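Local coordinates for protein deoxyuridine 5'-triphosphate nucleotidohydrolase (Entamoeba histolytica, PDB 3LQW) that probably hydrolyses dUTP to dUMP and diphosphate with the help of magnesium, supplying the thymidylate precursor and keeping uracil out of DNA, at residues E24-A35 and T68-C78. Residues are numbered along the deposited sequence; the frame is centred on the assembly and turned at random.
Sequences EVLLVKKLVEDA and TGVSVQIPHQC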
# COMPACT_ATOMS: atom_id res chain seq x y z
N GLU A 24 19.96 -10.53 7.63
CA GLU A 24 18.96 -10.68 6.59
C GLU A 24 19.55 -10.17 5.29
O GLU A 24 20.22 -9.16 5.29
CB GLU A 24 17.72 -9.87 6.95
CG GLU A 24 16.97 -10.44 8.13
CD GLU A 24 15.80 -9.59 8.51
OE1 GLU A 24 15.94 -8.35 8.57
OE2 GLU A 24 14.76 -10.20 8.80
N VAL A 25 19.25 -10.87 4.19
CA VAL A 25 19.77 -10.48 2.87
C VAL A 25 18.65 -10.66 1.84
O VAL A 25 17.93 -11.65 1.90
CB VAL A 25 21.00 -11.32 2.45
CG1 VAL A 25 21.62 -10.76 1.19
CG2 VAL A 25 21.99 -11.37 3.58
N LEU A 26 18.51 -9.69 0.95
CA LEU A 26 17.66 -9.82 -0.24
C LEU A 26 18.56 -10.35 -1.35
O LEU A 26 19.50 -9.64 -1.75
CB LEU A 26 17.07 -8.46 -0.65
CG LEU A 26 16.26 -8.50 -1.95
CD1 LEU A 26 14.91 -9.25 -1.73
CD2 LEU A 26 15.98 -7.08 -2.48
N LEU A 27 18.29 -11.54 -1.84
CA LEU A 27 19.07 -12.10 -2.96
C LEU A 27 18.41 -11.67 -4.26
O LEU A 27 17.16 -11.70 -4.38
CB LEU A 27 19.17 -13.62 -2.90
CG LEU A 27 19.76 -14.21 -1.65
CD1 LEU A 27 19.70 -15.74 -1.78
CD2 LEU A 27 21.16 -13.71 -1.38
N VAL A 28 19.22 -11.30 -5.24
CA VAL A 28 18.75 -10.82 -6.53
C VAL A 28 19.42 -11.59 -7.65
O VAL A 28 20.66 -11.69 -7.68
CB VAL A 28 19.04 -9.32 -6.72
CG1 VAL A 28 18.57 -8.86 -8.12
CG2 VAL A 28 18.45 -8.48 -5.60
N LYS A 29 18.65 -12.15 -8.56
CA LYS A 29 19.15 -12.83 -9.78
C LYS A 29 18.83 -11.96 -10.99
O LYS A 29 17.67 -11.60 -11.20
CB LYS A 29 18.51 -14.21 -9.94
CG LYS A 29 18.94 -14.92 -11.23
CD LYS A 29 18.18 -16.19 -11.45
CE LYS A 29 18.58 -16.85 -12.77
NZ LYS A 29 17.87 -18.12 -12.98
N LYS A 30 19.85 -11.60 -11.78
CA LYS A 30 19.63 -10.97 -13.06
C LYS A 30 19.12 -12.02 -14.03
O LYS A 30 19.78 -13.03 -14.28
CB LYS A 30 20.93 -10.35 -13.57
CG LYS A 30 21.49 -9.22 -12.79
CD LYS A 30 22.75 -8.61 -13.51
CE LYS A 30 23.43 -7.54 -12.73
NZ LYS A 30 24.75 -7.15 -13.34
N LEU A 31 17.98 -11.78 -14.64
CA LEU A 31 17.42 -12.67 -15.64
C LEU A 31 17.93 -12.38 -17.06
O LEU A 31 17.78 -13.25 -17.95
CB LEU A 31 15.89 -12.58 -15.62
CG LEU A 31 15.30 -12.93 -14.24
CD1 LEU A 31 13.78 -12.77 -14.33
CD2 LEU A 31 15.72 -14.32 -13.77
N VAL A 32 18.48 -11.19 -17.25
CA VAL A 32 19.13 -10.77 -18.49
C VAL A 32 20.36 -9.98 -18.11
O VAL A 32 20.44 -9.41 -17.01
CB VAL A 32 18.21 -9.91 -19.39
CG1 VAL A 32 17.15 -10.77 -20.00
CG2 VAL A 32 17.61 -8.78 -18.60
N GLU A 33 21.37 -10.03 -18.96
CA GLU A 33 22.68 -9.53 -18.58
C GLU A 33 22.74 -8.05 -18.23
O GLU A 33 23.54 -7.63 -17.41
CB GLU A 33 23.70 -9.81 -19.69
N ASP A 34 21.88 -7.25 -18.86
CA ASP A 34 21.89 -5.82 -18.59
C ASP A 34 20.84 -5.38 -17.56
O ASP A 34 20.64 -4.19 -17.40
CB ASP A 34 21.74 -4.99 -19.88
CG ASP A 34 20.46 -5.28 -20.66
OD1 ASP A 34 19.55 -6.00 -20.18
OD2 ASP A 34 20.38 -4.76 -21.80
N ALA A 35 20.23 -6.32 -16.85
CA ALA A 35 19.35 -5.93 -15.73
C ALA A 35 20.15 -5.16 -14.68
O ALA A 35 21.35 -5.42 -14.48
CB ALA A 35 18.73 -7.15 -15.10
N THR A 68 11.39 -5.61 -14.80
CA THR A 68 12.62 -5.16 -14.13
C THR A 68 13.86 -5.97 -14.56
O THR A 68 14.99 -5.50 -14.35
CB THR A 68 12.51 -5.28 -12.64
OG1 THR A 68 12.41 -6.66 -12.25
CG2 THR A 68 11.36 -4.47 -12.08
N GLY A 69 13.66 -7.15 -15.11
CA GLY A 69 14.80 -7.99 -15.45
C GLY A 69 15.41 -8.76 -14.31
O GLY A 69 16.44 -9.40 -14.54
N VAL A 70 14.83 -8.73 -13.11
CA VAL A 70 15.34 -9.48 -11.96
C VAL A 70 14.28 -10.33 -11.30
O VAL A 70 13.09 -10.00 -11.37
CB VAL A 70 16.02 -8.55 -10.91
CG1 VAL A 70 17.09 -7.68 -11.59
CG2 VAL A 70 15.02 -7.69 -10.15
N SER A 71 14.72 -11.37 -10.62
CA SER A 71 13.98 -12.10 -9.64
C SER A 71 14.65 -11.95 -8.30
O SER A 71 15.84 -11.62 -8.22
CB SER A 71 13.82 -13.55 -10.01
OG SER A 71 15.07 -14.16 -10.14
N VAL A 72 13.91 -12.20 -7.22
CA VAL A 72 14.42 -12.04 -5.88
C VAL A 72 14.03 -13.16 -4.93
O VAL A 72 13.02 -13.86 -5.15
CB VAL A 72 14.00 -10.69 -5.25
CG1 VAL A 72 14.42 -9.54 -6.13
CG2 VAL A 72 12.50 -10.64 -4.94
N GLN A 73 14.80 -13.27 -3.85
CA GLN A 73 14.49 -14.11 -2.70
C GLN A 73 14.43 -13.20 -1.49
O GLN A 73 15.46 -12.71 -1.02
CB GLN A 73 15.51 -15.21 -2.56
CG GLN A 73 15.26 -16.17 -1.45
CD GLN A 73 16.23 -17.36 -1.51
OE1 GLN A 73 16.60 -17.81 -2.60
NE2 GLN A 73 16.68 -17.83 -0.36
N ILE A 74 13.21 -12.92 -1.03
CA ILE A 74 12.93 -12.05 0.11
C ILE A 74 13.35 -12.78 1.41
O ILE A 74 13.13 -13.97 1.51
CB ILE A 74 11.37 -11.73 0.19
CG1 ILE A 74 10.72 -11.10 -1.08
CG2 ILE A 74 11.07 -10.81 1.38
CD1 ILE A 74 11.15 -9.66 -1.47
N PRO A 75 13.87 -12.05 2.42
CA PRO A 75 14.16 -12.70 3.71
C PRO A 75 12.93 -13.30 4.37
O PRO A 75 11.79 -12.86 4.17
CB PRO A 75 14.71 -11.57 4.59
CG PRO A 75 14.89 -10.44 3.78
CD PRO A 75 14.39 -10.68 2.38
N HIS A 76 13.17 -14.26 5.24
CA HIS A 76 12.14 -14.99 5.93
C HIS A 76 11.23 -14.07 6.78
O HIS A 76 11.69 -13.15 7.43
CB HIS A 76 12.78 -16.06 6.81
CG HIS A 76 11.81 -17.05 7.36
ND1 HIS A 76 10.84 -17.66 6.59
CD2 HIS A 76 11.66 -17.54 8.61
CE1 HIS A 76 10.13 -18.48 7.35
NE2 HIS A 76 10.60 -18.41 8.59
N GLN A 77 9.93 -14.39 6.76
CA GLN A 77 8.92 -13.67 7.54
C GLN A 77 8.77 -12.21 7.10
O GLN A 77 8.34 -11.35 7.86
CB GLN A 77 9.16 -13.82 9.04
CG GLN A 77 8.96 -15.28 9.50
CD GLN A 77 9.44 -15.55 10.89
OE1 GLN A 77 10.27 -14.83 11.45
NE2 GLN A 77 8.96 -16.65 11.44
N CYS A 78 9.11 -11.96 5.84
CA CYS A 78 8.91 -10.67 5.20
C CYS A 78 8.25 -10.91 3.86
O CYS A 78 8.24 -12.03 3.33
CB CYS A 78 10.24 -9.96 4.97
SG CYS A 78 11.16 -9.57 6.50
O HOH W 1 14.14 -12.78 8.50
O HOH W 2 16.79 -13.86 1.22
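Leu26 lays its CD1 branch beside Ile74, methyl to methyl at 3.8 Å (CD1 to CD1), and the same carbon reaches CB of Val72. Its CG stands opposite the backbone N (chi1 175°), which swings the branched end over toward the 68-78 segment. Further along this buried side, CG1 of Val28 meets CB of Val70 at 3.8 Å, and CB of Ala35 closes on CG1 of Val70. The other side is more polar: Leu27 and Gln73 run side by side, with CD1 of Leu27 against the amide group, whose OE1 accepts from the backbone of Asn149 of the second subunit. Next to them, CB of Lys29 lies 3.4 Å from OG of Ser71. Between these faces, strand 25-30 runs antiparallel to 70-73, the end of strand 63-73, which has 108-115 on its other flank, in the trimeric dUTPase fold. Leu27 and Gln73 form a hydrogen-bonded pair with two backbone N-H...O bonds, as do Lys29 and Ser71, and Leu31 N donates to Gly69 O at 2.8 Å, close to where the chain turns its corner. Beyond the Leu27-Gln73 pair, at the other end, the strands part, and a water donates to both Val25 O and Gln73 O. A second water joins Glu24 OE2 (2.7 Å) to His76 O; the same OE2 forms a salt bridge with Arg136, while OE1 is hydrogen-bonded to Ser138 of the second subunit. Strand 25-30 is outermost within its own chain, but Val25 to Val28 pair in parallel with a strand of the second subunit, carrying the sheet across the interface.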